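Local coordinates for BpsB (PgaB), Poly-beta-1,6-N-acetyl-D-glucosamine N-deacetylase (Bordetella bronchiseptica RB50, PDB 5BU6), which removes acetyl groups from the N-acetylglucosamine units of poly-beta-1,6-N-acetyl-D-glucosamine and is required for biofilm formation by this bacterium, at residues I58-I63 with I215-W220; T119-S124 with V129-F134; G161-A164 with N169-P172; A194-D199 with R227-V232. The protein carries 5 engineered substitutions. All coordinates share one frame; numbering follows the deposited sequence.

The four contacts illustrate how chemistry follows place in a deacetylase fold. Contact 4 is the buried one, two helices meeting through valines and the stem of an arginine with no hydrogen bond between the segments. Contact 1 is partly buried and mixed, an arginine-glutamine grip beside a methionine-serine touch. Contacts 2 and 3 are both local antiparallel hairpins: the first is partly buried and backed by apolar side chains, the second lies at the surface and rests mainly on backbone bonds. Contacts 1 and 4 touch, Trp220 packing on Thr229; in the chain, strand 217-219 follows helix 189-211 and precedes helix 227-235. Contacts 2 and 3 approach within about 6 Å, nearest atoms, without touching.

Contact 1 of 4, residues I58-I63 with I215-W220; sequences ISMQQI and IRSIVW. With EDO (1,2-ethanediol), chain J.
Gln61 and Arg216 carry the polar half of this contact, and the path of the glutamine explains how. Its CB lies 3.4 Å from O2 of a 1,2-ethanediol, probably a crystallisation additive, which also accepts the backbone N-H of Gln61. CG stands anti to the backbone N (chi1 -175°), and a bend at the next bond turns the amide across the line of the arginine. At the tip, OE1 receives two N-H groups of one guanidinium, Arg216 NH1 to Gln61 OE1 at 2.7 Å and Arg216 NH2 to Gln61 OE1 at 3.0 Å. The oxygen sits at the guanidinium edge, in its plane, yet both donors come from the same face of the amide, whose plane is turned 45° from that of the guanidinium. Gln61 NE2 meanwhile donates to Asp65, while Arg216 NE forms a salt bridge with Glu150; both flat groups are thus held at a second point.

Met60 makes the second touch. Its bent chain brings the methyl CE to 3.3 Å from the hydroxyl oxygen Ser217 OG. Behind these residues a capping box closes the first turn: Gln62 N donates to Ser59 OG at 3.1 Å, and Ser59 N returns a bond to Gln62 OE1 at 2.9 Å.

The contact thereby joins the start of helix 60-67 to strand 217-219, with Met60 and Ser217 both packing on strand 149-153. Farther along strand 217-219, Val219 O bonds to ND1 of the nickel ligand His154.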
loop_
_atom_site.group_PDB
_atom_site.type_symbol
_atom_site.label_atom_id
_atom_site.label_comp_id
_atom_site.label_asym_id
_atom_site.label_seq_id
_atom_site.Cartn_x
_atom_site.Cartn_y
_atom_site.Cartn_z
ATOM N N ILE A 58 -11.356 4.094 10.677
ATOM C CA ILE A 58 -11.567 2.697 11.092
ATOM C C ILE A 58 -10.305 1.853 10.837
ATOM O O ILE A 58 -9.402 2.264 10.096
ATOM C CB ILE A 58 -12.756 2.056 10.315
ATOM C CG1 ILE A 58 -12.405 1.978 8.817
ATOM C CG2 ILE A 58 -14.057 2.813 10.577
ATOM C CD1 ILE A 58 -13.513 1.517 7.910
ATOM N N SER A 59 -10.230 0.669 11.444
ATOM C CA SER A 59 -9.124 -0.250 11.144
ATOM C C SER A 59 -9.551 -1.265 10.089
ATOM O O SER A 59 -10.737 -1.429 9.819
ATOM C CB SER A 59 -8.693 -0.999 12.393
ATOM O OG SER A 59 -9.815 -1.732 12.893
ATOM N N MET A 60 -8.589 -1.998 9.537
ATOM C CA MET A 60 -8.928 -3.112 8.651
ATOM C C MET A 60 -9.708 -4.207 9.383
ATOM O O MET A 60 -10.574 -4.867 8.804
ATOM C CB MET A 60 -7.666 -3.715 8.029
ATOM C CG MET A 60 -7.984 -4.756 6.955
ATOM S SD MET A 60 -7.621 -4.137 5.309
ATOM C CE MET A 60 -5.852 -3.880 5.443
ATOM N N GLN A 61 -9.386 -4.416 10.656
ATOM C CA GLN A 61 -10.134 -5.386 11.449
ATOM C C GLN A 61 -11.623 -5.001 11.521
ATOM O O GLN A 61 -12.519 -5.859 11.509
ATOM C CB GLN A 61 -9.553 -5.500 12.852
ATOM C CG GLN A 61 -10.225 -6.589 13.672
ATOM C CD GLN A 61 -9.989 -7.973 13.073
ATOM O OE1 GLN A 61 -8.851 -8.356 12.815
ATOM N NE2 GLN A 61 -11.068 -8.718 12.835
ATOM N N GLN A 62 -11.885 -3.700 11.633
ATOM C CA GLN A 62 -13.263 -3.220 11.662
ATOM C C GLN A 62 -13.967 -3.478 10.334
ATOM O O GLN A 62 -15.150 -3.855 10.315
ATOM C CB GLN A 62 -13.307 -1.734 12.001
ATOM C CG GLN A 62 -13.237 -1.448 13.495
ATOM C CD GLN A 62 -13.195 0.040 13.774
ATOM O OE1 GLN A 62 -12.190 0.698 13.517
ATOM N NE2 GLN A 62 -14.293 0.580 14.262
ATOM N N ILE A 63 -13.249 -3.307 9.226
ATOM C CA ILE A 63 -13.843 -3.601 7.918
ATOM C C ILE A 63 -14.231 -5.080 7.842
ATOM O O ILE A 63 -15.341 -5.423 7.458
ATOM C CB ILE A 63 -12.893 -3.275 6.761
ATOM C CG1 ILE A 63 -12.736 -1.761 6.616
ATOM C CG2 ILE A 63 -13.415 -3.888 5.455
ATOM C CD1 ILE A 63 -11.488 -1.329 5.809
ATOM N N ILE A 215 0.283 -10.997 7.899
ATOM C CA ILE A 215 -0.459 -10.010 7.127
ATOM C C ILE A 215 -1.589 -10.710 6.381
ATOM O O ILE A 215 -1.567 -11.932 6.209
ATOM C CB ILE A 215 0.396 -9.265 6.122
ATOM C CG1 ILE A 215 0.980 -10.233 5.089
ATOM C CG2 ILE A 215 1.484 -8.498 6.823
ATOM C CD1 ILE A 215 1.512 -9.511 3.864
ATOM N N ARG A 216 -2.565 -9.929 5.933
ATOM C CA ARG A 216 -3.688 -10.497 5.214
ATOM C C ARG A 216 -4.103 -9.609 4.058
ATOM O O ARG A 216 -5.125 -9.849 3.431
ATOM C CB ARG A 216 -4.868 -10.717 6.159
ATOM C CG ARG A 216 -5.129 -9.548 7.064
ATOM C CD ARG A 216 -6.141 -9.875 8.147
ATOM N NE ARG A 216 -6.136 -8.823 9.156
ATOM C CZ ARG A 216 -6.896 -8.815 10.244
ATOM N NH1 ARG A 216 -6.811 -7.805 11.096
ATOM N NH2 ARG A 216 -7.740 -9.810 10.479
ATOM N N SER A 217 -3.296 -8.591 3.764
ATOM C CA SER A 217 -3.657 -7.647 2.725
ATOM C C SER A 217 -2.450 -7.230 1.883
ATOM O O SER A 217 -1.310 -7.248 2.372
ATOM C CB SER A 217 -4.315 -6.415 3.359
ATOM O OG SER A 217 -3.483 -5.883 4.375
ATOM N N ILE A 218 -2.712 -6.882 0.623
ATOM C CA ILE A 218 -1.697 -6.359 -0.299
ATOM C C ILE A 218 -2.159 -5.035 -0.858
ATOM O O ILE A 218 -3.313 -4.896 -1.314
ATOM C CB ILE A 218 -1.414 -7.342 -1.468
ATOM C CG1 ILE A 218 -0.600 -6.664 -2.568
ATOM C CG2 ILE A 218 -2.701 -7.852 -2.089
ATOM C CD1 ILE A 218 0.841 -6.503 -2.225
ATOM N N VAL A 219 -1.288 -4.038 -0.785
ATOM C CA VAL A 219 -1.524 -2.765 -1.450
ATOM C C VAL A 219 -0.694 -2.785 -2.712
ATOM O O VAL A 219 0.527 -2.747 -2.634
ATOM C CB VAL A 219 -1.103 -1.545 -0.597
ATOM C CG1 VAL A 219 -1.382 -0.220 -1.383
ATOM C CG2 VAL A 219 -1.844 -1.540 0.745
ATOM N N TRP A 220 -1.346 -2.863 -3.863
ATOM C CA TRP A 220 -0.643 -3.033 -5.121
ATOM C C TRP A 220 0.106 -1.748 -5.492
ATOM O O TRP A 220 -0.511 -0.709 -5.613
ATOM C CB TRP A 220 -1.649 -3.405 -6.222
ATOM C CG TRP A 220 -2.318 -4.773 -6.004
ATOM C CD1 TRP A 220 -3.626 -5.015 -5.624
ATOM C CD2 TRP A 220 -1.712 -6.051 -6.187
ATOM N NE1 TRP A 220 -3.852 -6.374 -5.546
ATOM C CE2 TRP A 220 -2.694 -7.035 -5.884
ATOM C CE3 TRP A 220 -0.421 -6.472 -6.566
ATOM C CZ2 TRP A 220 -2.429 -8.400 -5.961
ATOM C CZ3 TRP A 220 -0.162 -7.838 -6.638
ATOM C CH2 TRP A 220 -1.159 -8.784 -6.326
HETATM C C1 EDO J . -5.147 -2.951 13.483
HETATM O O1 EDO J . -5.444 -1.557 13.337
HETATM C C2 EDO J . -6.412 -3.774 13.222
HETATM O O2 EDO J . -6.731 -3.837 11.821
#

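Contact 2 of 4, residues T119-S124 with V129-F134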
loop_
_atom_site.group_PDB
_atom_site.type_symbol
_atom_site.label_atom_id
_atom_site.label_comp_id
_atom_site.label_asym_id
_atom_site.label_seq_id
_atom_site.Cartn_x
_atom_site.Cartn_y
_atom_site.Cartn_z
ATOM N N THR A 119 23.778 -1.092 2.198
ATOM C CA THR A 119 23.544 -0.923 0.771
ATOM C C THR A 119 22.424 0.089 0.498
ATOM O O THR A 119 21.545 0.305 1.326
ATOM C CB THR A 119 23.209 -2.261 0.075
ATOM O OG1 THR A 119 21.885 -2.684 0.440
ATOM C CG2 THR A 119 24.237 -3.350 0.445
ATOM N N LYS A 120 22.483 0.711 -0.671
ATOM C CA LYS A 120 21.499 1.693 -1.086
ATOM C C LYS A 120 20.351 0.998 -1.786
ATOM O O LYS A 120 20.534 -0.043 -2.404
ATOM C CB LYS A 120 22.135 2.734 -2.013
ATOM C CG LYS A 120 22.794 3.895 -1.282
ATOM C CD LYS A 120 23.536 4.807 -2.246
ATOM C CE LYS A 120 23.788 6.173 -1.635
ATOM N NZ LYS A 120 24.564 6.073 -0.376
ATOM N N ILE A 121 19.165 1.574 -1.674
ATOM C CA ILE A 121 17.980 1.044 -2.335
ATOM C C ILE A 121 17.874 1.704 -3.700
ATOM O O ILE A 121 17.849 2.926 -3.784
ATOM C CB ILE A 121 16.692 1.314 -1.520
ATOM C CG1 ILE A 121 16.571 0.348 -0.338
ATOM C CG2 ILE A 121 15.437 1.232 -2.407
ATOM C CD1 ILE A 121 17.498 0.653 0.815
ATOM N N ARG A 122 17.845 0.913 -4.767
ATOM C CA ARG A 122 17.592 1.479 -6.088
ATOM C C ARG A 122 16.098 1.622 -6.313
ATOM O O ARG A 122 15.352 0.644 -6.241
ATOM C CB ARG A 122 18.203 0.626 -7.201
ATOM C CG ARG A 122 17.781 1.100 -8.592
ATOM C CD ARG A 122 18.668 0.550 -9.716
ATOM N NE ARG A 122 20.075 0.908 -9.558
ATOM C CZ ARG A 122 20.579 2.110 -9.816
ATOM N NH1 ARG A 122 21.875 2.335 -9.644
ATOM N NH2 ARG A 122 19.790 3.089 -10.239
ATOM N N LEU A 123 15.664 2.847 -6.579
ATOM C CA LEU A 123 14.254 3.128 -6.809
ATOM C C LEU A 123 13.947 3.145 -8.299
ATOM O O LEU A 123 12.986 2.533 -8.757
ATOM C CB LEU A 123 13.862 4.465 -6.177
ATOM C CG LEU A 123 13.902 4.570 -4.649
ATOM C CD1 LEU A 123 13.520 5.980 -4.202
ATOM C CD2 LEU A 123 12.989 3.536 -4.006
ATOM N N SER A 124 14.778 3.858 -9.049
ATOM C CA SER A 124 14.638 3.952 -10.492
ATOM C C SER A 124 16.020 3.769 -11.100
ATOM O O SER A 124 17.015 3.830 -10.378
ATOM C CB SER A 124 14.028 5.299 -10.889
ATOM O OG SER A 124 15.046 6.238 -11.184
ATOM N N VAL A 129 18.653 5.498 -3.051
ATOM C CA VAL A 129 18.549 6.188 -1.770
ATOM C C VAL A 129 19.179 5.396 -0.629
ATOM O O VAL A 129 19.253 4.166 -0.670
ATOM C CB VAL A 129 17.074 6.511 -1.404
ATOM C CG1 VAL A 129 16.476 7.490 -2.397
ATOM C CG2 VAL A 129 16.235 5.242 -1.313
ATOM N N PRO A 130 19.637 6.110 0.404
ATOM C CA PRO A 130 20.231 5.465 1.571
ATOM C C PRO A 130 19.286 4.501 2.264
ATOM O O PRO A 130 18.075 4.745 2.333
ATOM C CB PRO A 130 20.567 6.647 2.487
ATOM C CG PRO A 130 20.736 7.769 1.592
ATOM C CD PRO A 130 19.767 7.576 0.472
ATOM N N HIS A 131 19.858 3.406 2.758
ATOM C CA HIS A 131 19.147 2.422 3.556
ATOM C C HIS A 131 18.354 3.073 4.698
ATOM O O HIS A 131 17.220 2.678 4.970
ATOM C CB HIS A 131 20.156 1.394 4.109
ATOM C CG HIS A 131 19.526 0.232 4.811
ATOM N ND1 HIS A 131 18.608 -0.598 4.205
ATOM C CD2 HIS A 131 19.688 -0.241 6.068
ATOM C CE1 HIS A 131 18.225 -1.528 5.059
ATOM N NE2 HIS A 131 18.866 -1.336 6.198
ATOM N N ASP A 132 18.914 4.100 5.340
ATOM C CA ASP A 132 18.250 4.651 6.523
ATOM C C ASP A 132 17.175 5.695 6.196
ATOM O O ASP A 132 16.635 6.346 7.096
ATOM C CB ASP A 132 19.286 5.239 7.483
ATOM C CG ASP A 132 20.407 5.951 6.764
ATOM O OD1 ASP A 132 20.251 6.229 5.560
ATOM O OD2 ASP A 132 21.440 6.241 7.404
ATOM N N PHE A 133 16.821 5.831 4.921
ATOM C CA PHE A 133 15.614 6.587 4.575
ATOM C C PHE A 133 14.344 5.851 4.988
ATOM O O PHE A 133 13.263 6.441 5.041
ATOM C CB PHE A 133 15.554 6.890 3.072
ATOM C CG PHE A 133 16.323 8.119 2.668
ATOM C CD1 PHE A 133 17.359 8.587 3.453
ATOM C CD2 PHE A 133 15.985 8.822 1.526
ATOM C CE1 PHE A 133 18.072 9.736 3.100
ATOM C CE2 PHE A 133 16.689 9.981 1.162
ATOM C CZ PHE A 133 17.727 10.435 1.953
ATOM N N PHE A 134 14.469 4.559 5.261
ATOM C CA PHE A 134 13.303 3.738 5.605
ATOM C C PHE A 134 13.233 3.374 7.092
ATOM O O PHE A 134 14.255 3.215 7.747
ATOM C CB PHE A 134 13.318 2.470 4.746
ATOM C CG PHE A 134 13.225 2.757 3.281
ATOM C CD1 PHE A 134 12.002 3.015 2.698
ATOM C CD2 PHE A 134 14.361 2.839 2.502
ATOM C CE1 PHE A 134 11.907 3.319 1.353
ATOM C CE2 PHE A 134 14.273 3.131 1.156
ATOM C CZ PHE A 134 13.045 3.380 0.584
#
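Ile121 and Val129 face each other as the hydrogen-bonded pair of a beta hairpin made by strands 121-124 and 127-129, and they lose more surface to this contact than any other residues in it. Two backbone bonds join them, Ile121 N to Val129 O and Val129 N to Ile121 O, each 2.8 Å long. Their side chains share one face of the ribbon, with Ile121 CB 4.0 Å from Val129 CG2. The other valine methyl, CG1, lies 3.8 Å from Leu123 CD1, the two side chains meeting at about a right angle. Nearer the turn, a classic beta bulge sets Leu123 and Ser124 together opposite a single residue of the partner strand.

Ile121 also serves the segment that follows the hairpin. Its first torsion (chi1 -77°) swings CG1 away from the carbonyl carbon and toward Phe134, where it comes within 3.9 Å of Phe134 CE2. From there CD1 turns toward His131 and meets that ring at its edge, in plane, with Ile121 CD1 3.8 Å from His131 ND1. This nitrogen is buried here without a polar partner in the model.

Beyond the hairpin, then, Ile121 packs on both His131 and Phe134. Tyr86 stacks on the Phe134 ring, and Trp112 of helix 110-113 touches both Ile121 and Leu123. The side chain of Phe134 is about 9 Å from a bound nickel ion. The CB of His131 also approaches the first segment, lying 3.3 Å from the backbone O of Thr119.

Contact 3 of 4, residues G161-A164 with N169-P172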
loop_
_atom_site.group_PDB
_atom_site.type_symbol
_atom_site.label_atom_id
_atom_site.label_comp_id
_atom_site.label_asym_id
_atom_site.label_seq_id
_atom_site.Cartn_x
_atom_site.Cartn_y
_atom_site.Cartn_z
ATOM N N GLY A 161 9.441 -0.412 -12.182
ATOM C CA GLY A 161 9.120 -0.703 -13.561
ATOM C C GLY A 161 9.996 -1.815 -14.088
ATOM O O GLY A 161 11.133 -1.972 -13.649
ATOM N N VAL A 162 9.452 -2.591 -15.021
ATOM C CA VAL A 162 10.203 -3.622 -15.725
ATOM C C VAL A 162 10.020 -3.443 -17.217
ATOM O O VAL A 162 9.145 -2.700 -17.651
ATOM C CB VAL A 162 9.754 -5.043 -15.353
ATOM C CG1 VAL A 162 9.851 -5.254 -13.869
ATOM C CG2 VAL A 162 8.333 -5.305 -15.852
ATOM N N LEU A 163 10.833 -4.139 -18.002
ATOM C CA LEU A 163 10.752 -4.001 -19.448
ATOM C C LEU A 163 9.491 -4.645 -20.013
ATOM O O LEU A 163 9.257 -5.840 -19.852
ATOM C CB LEU A 163 11.996 -4.591 -20.117
ATOM C CG LEU A 163 12.618 -3.593 -21.093
ATOM C CD1 LEU A 163 12.790 -2.240 -20.400
ATOM C CD2 LEU A 163 13.943 -4.107 -21.642
ATOM N N ALA A 164 8.682 -3.822 -20.671
ATOM C CA ALA A 164 7.475 -4.271 -21.349
ATOM C C ALA A 164 7.718 -4.706 -22.799
ATOM O O ALA A 164 6.975 -5.529 -23.333
ATOM C CB ALA A 164 6.441 -3.179 -21.319
ATOM N N ASN A 169 10.382 0.598 -23.208
ATOM C CA ASN A 169 9.197 1.120 -22.541
ATOM C C ASN A 169 8.918 0.299 -21.290
ATOM O O ASN A 169 8.947 -0.931 -21.331
ATOM C CB ASN A 169 7.980 1.101 -23.471
ATOM C CG ASN A 169 8.195 1.911 -24.739
ATOM O OD1 ASN A 169 7.461 1.759 -25.716
ATOM N ND2 ASN A 169 9.207 2.767 -24.733
ATOM N N GLU A 170 8.664 0.981 -20.178
ATOM C CA GLU A 170 8.479 0.304 -18.900
ATOM C C GLU A 170 7.007 0.185 -18.508
ATOM O O GLU A 170 6.169 0.982 -18.923
ATOM C CB GLU A 170 9.255 1.031 -17.798
ATOM C CG GLU A 170 10.765 0.869 -17.884
ATOM C CD GLU A 170 11.506 1.778 -16.917
ATOM O OE1 GLU A 170 10.853 2.364 -16.027
ATOM O OE2 GLU A 170 12.741 1.912 -17.050
ATOM N N GLN A 171 6.706 -0.833 -17.714
ATOM C CA GLN A 171 5.379 -1.026 -17.158
ATOM C C GLN A 171 5.545 -1.479 -15.707
ATOM O O GLN A 171 6.643 -1.840 -15.308
ATOM C CB GLN A 171 4.588 -2.041 -17.990
ATOM C CG GLN A 171 4.044 -1.457 -19.292
ATOM C CD GLN A 171 3.451 -2.507 -20.223
ATOM O OE1 GLN A 171 3.445 -3.701 -19.913
ATOM N NE2 GLN A 171 2.969 -2.066 -21.380
ATOM N N PRO A 172 4.468 -1.426 -14.903
ATOM C CA PRO A 172 4.605 -1.915 -13.520
ATOM C C PRO A 172 5.039 -3.383 -13.456
ATOM O O PRO A 172 4.587 -4.186 -14.269
ATOM C CB PRO A 172 3.195 -1.744 -12.941
ATOM C CG PRO A 172 2.589 -0.638 -13.742
ATOM C CD PRO A 172 3.173 -0.764 -15.136
#
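With CG anti to its carbonyl carbon (chi1 -77°) and an extended chain beyond, Gln171 reaches along a beta hairpin to Ala164 and lays its amide against that methyl. The hairpin pairs strand 161-163 with strand 170-172. Ala164 CB stands 3.3 Å from Gln171 CD and almost as close to the amide oxygen and nitrogen, a close fit of a methyl against a flat polar group.

Backbone bonds do most of the joining. Val162 and Gln171 form the hydrogen-bonded pair: Val162 N donates to Gln171 O at 2.9 Å, and Gln171 N answers to Val162 O at 3.1 Å. Toward the turn, Ala164 N reaches Asn169 O at 3.0 Å and closes the ladder. All three are fairly straight. Gly161 with Pro172 and Leu163 with Glu170 are the non-hydrogen-bonded pairs on either side, and the axes of the short segments 161-163 and 170-172, 129° apart in direction, show a marked twist.

The connection between the strands is braced by a side-chain bond from Asn165 to Asn169. At the other end, Pro172 O accepts from the hydroxyls of Ser175 and Ser176, while Val162 rests on Ala173 and Ser176. This is a surface hairpin, although the side chain of Pro172 is about 11 Å from a bound nickel ion. Gln171 O, already bonded to Val162 N, also takes a CA-H...O contact from Gly161 CA at 3.2 Å.

Contact 4 of 4, residues A194-D199 with R227-V232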
loop_
_atom_site.group_PDB
_atom_site.type_symbol
_atom_site.label_atom_id
_atom_site.label_comp_id
_atom_site.label_asym_id
_atom_site.label_seq_id
_atom_site.Cartn_x
_atom_site.Cartn_y
_atom_site.Cartn_z
ATOM N N ALA A 194 4.556 -17.431 -11.167
ATOM C CA ALA A 194 5.574 -17.849 -10.197
ATOM C C ALA A 194 6.330 -16.653 -9.605
ATOM O O ALA A 194 6.540 -16.578 -8.388
ATOM C CB ALA A 194 6.544 -18.816 -10.838
ATOM N N ARG A 195 6.739 -15.718 -10.459
ATOM C CA ARG A 195 7.457 -14.541 -9.977
ATOM C C ARG A 195 6.591 -13.735 -9.013
ATOM O O ARG A 195 7.035 -13.399 -7.908
ATOM C CB ARG A 195 7.924 -13.671 -11.154
ATOM C CG ARG A 195 8.654 -12.382 -10.761
ATOM C CD ARG A 195 9.286 -11.687 -11.987
ATOM N NE ARG A 195 8.295 -11.329 -13.009
ATOM C CZ ARG A 195 7.511 -10.255 -12.945
ATOM N NH1 ARG A 195 7.606 -9.423 -11.919
ATOM N NH2 ARG A 195 6.637 -10.004 -13.909
ATOM N N VAL A 196 5.355 -13.430 -9.403
ATOM C CA VAL A 196 4.488 -12.654 -8.523
ATOM C C VAL A 196 4.160 -13.419 -7.235
ATOM O O VAL A 196 4.160 -12.834 -6.151
ATOM C CB VAL A 196 3.177 -12.254 -9.214
ATOM C CG1 VAL A 196 2.265 -11.556 -8.241
ATOM C CG2 VAL A 196 3.464 -11.367 -10.430
ATOM N N ARG A 197 3.890 -14.722 -7.343
ATOM C CA ARG A 197 3.624 -15.521 -6.139
ATOM C C ARG A 197 4.769 -15.516 -5.133
ATOM O O ARG A 197 4.559 -15.264 -3.952
ATOM C CB ARG A 197 3.311 -16.973 -6.499
ATOM C CG ARG A 197 2.582 -17.699 -5.377
ATOM C CD ARG A 197 2.358 -19.161 -5.719
ATOM N NE ARG A 197 1.417 -19.347 -6.819
ATOM C CZ ARG A 197 1.767 -19.648 -8.066
ATOM N NH1 ARG A 197 3.045 -19.791 -8.379
ATOM N NH2 ARG A 197 0.838 -19.809 -9.002
ATOM N N GLN A 198 5.975 -15.806 -5.609
ATOM C CA GLN A 198 7.153 -15.815 -4.752
ATOM C C GLN A 198 7.377 -14.455 -4.114
ATOM O O GLN A 198 7.720 -14.373 -2.938
ATOM C CB GLN A 198 8.391 -16.238 -5.549
ATOM C CG GLN A 198 9.667 -16.339 -4.728
ATOM C CD GLN A 198 9.746 -17.611 -3.898
ATOM O OE1 GLN A 198 9.035 -17.766 -2.903
ATOM N NE2 GLN A 198 10.623 -18.525 -4.301
ATOM N N ASP A 199 7.158 -13.389 -4.881
ATOM C CA ASP A 199 7.258 -12.036 -4.342
ATOM C C ASP A 199 6.316 -11.823 -3.157
ATOM O O ASP A 199 6.743 -11.381 -2.097
ATOM C CB ASP A 199 6.953 -11.002 -5.421
ATOM C CG ASP A 199 7.252 -9.590 -4.964
ATOM O OD1 ASP A 199 6.410 -9.013 -4.236
ATOM O OD2 ASP A 199 8.329 -9.063 -5.325
ATOM N N ARG A 227 -6.256 -10.203 -13.183
ATOM C CA ARG A 227 -6.837 -11.491 -12.839
ATOM C C ARG A 227 -5.792 -12.444 -12.262
ATOM O O ARG A 227 -6.026 -13.102 -11.244
ATOM C CB ARG A 227 -7.484 -12.110 -14.081
ATOM C CG ARG A 227 -8.872 -12.652 -13.853
ATOM C CD ARG A 227 -8.821 -13.865 -12.949
ATOM N NE ARG A 227 -10.143 -14.429 -12.708
ATOM C CZ ARG A 227 -10.355 -15.574 -12.069
ATOM N NH1 ARG A 227 -9.329 -16.278 -11.609
ATOM N NH2 ARG A 227 -11.592 -16.016 -11.891
ATOM N N ASP A 228 -4.641 -12.518 -12.921
ATOM C CA ASP A 228 -3.583 -13.435 -12.500
ATOM C C ASP A 228 -2.996 -13.058 -11.136
ATOM O O ASP A 228 -2.753 -13.929 -10.305
ATOM C CB ASP A 228 -2.473 -13.491 -13.552
ATOM C CG ASP A 228 -2.928 -14.158 -14.849
ATOM O OD1 ASP A 228 -3.677 -15.159 -14.781
ATOM O OD2 ASP A 228 -2.538 -13.677 -15.937
ATOM N N THR A 229 -2.765 -11.768 -10.897
ATOM C CA THR A 229 -2.178 -11.381 -9.627
ATOM C C THR A 229 -3.177 -11.555 -8.486
ATOM O O THR A 229 -2.778 -11.862 -7.371
ATOM C CB THR A 229 -1.654 -9.921 -9.630
ATOM O OG1 THR A 229 -2.747 -9.005 -9.704
ATOM C CG2 THR A 229 -0.734 -9.686 -10.802
ATOM N N ASP A 230 -4.464 -11.362 -8.754
ATOM C CA ASP A 230 -5.463 -11.519 -7.698
ATOM C C ASP A 230 -5.578 -12.987 -7.303
ATOM O O ASP A 230 -5.720 -13.318 -6.127
ATOM C CB ASP A 230 -6.816 -10.963 -8.141
ATOM C CG ASP A 230 -6.782 -9.441 -8.317
ATOM O OD1 ASP A 230 -5.840 -8.810 -7.791
ATOM O OD2 ASP A 230 -7.675 -8.882 -8.982
ATOM N N GLN A 231 -5.481 -13.865 -8.289
ATOM C CA GLN A 231 -5.566 -15.300 -8.040
ATOM C C GLN A 231 -4.363 -15.779 -7.234
ATOM O O GLN A 231 -4.482 -16.569 -6.305
ATOM C CB GLN A 231 -5.652 -16.052 -9.360
ATOM C CG GLN A 231 -5.843 -17.539 -9.199
ATOM C CD GLN A 231 -5.763 -18.258 -10.528
ATOM O OE1 GLN A 231 -6.070 -17.681 -11.576
ATOM N NE2 GLN A 231 -5.333 -19.517 -10.500
ATOM N N VAL A 232 -3.196 -15.272 -7.596
ATOM C CA VAL A 232 -1.964 -15.622 -6.927
ATOM C C VAL A 232 -1.925 -15.062 -5.495
ATOM O O VAL A 232 -1.465 -15.726 -4.575
ATOM C CB VAL A 232 -0.760 -15.108 -7.750
ATOM C CG1 VAL A 232 0.401 -14.831 -6.876
ATOM C CG2 VAL A 232 -0.414 -16.098 -8.850
#
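Beside the touching pair Arg197 and Val232, one turn earlier on the same helix as Arg197, NH2 of Arg193 is gripped by two groups of the facing helix: Asp228 OD1, in a salt bridge, and Gln231 OE1, in a hydrogen bond. One turn on, Arg197 NE forms a salt bridge with Glu235. These charged links accompany an apolar junction that has no hydrogen bond between its own two segments.

Val232 is the central piece. Its CG1, roughly anti to the backbone N (chi1 152°), presses against the backbone of the other helix, 3.4 Å from Arg197 CA and 3.6 Å from Arg197 CB. The same methyl lies 4.0 Å from Val196 CG1. The other branch, CG2, turns to the arginine tip and meets Arg197 NH2 at 3.9 Å, so the two methyls touch the root and the end of one bent side chain. Val196 CG1 completes the row with a looser touch on Thr229 CG2, at 4.4 Å.

The segment axes pass 9.6 Å apart and make an angle of 40°, a helix pair running broadly the same way. Helix 189-211 and helix 227-235 stand before and after strand 217-219, and Trp220, just beyond that strand, packs against Thr229. From another flank of helix 189-211, Asp199 accepts the backbone N-H groups of His156 and Asn157, in the loop between nickel ligands His154 and His159.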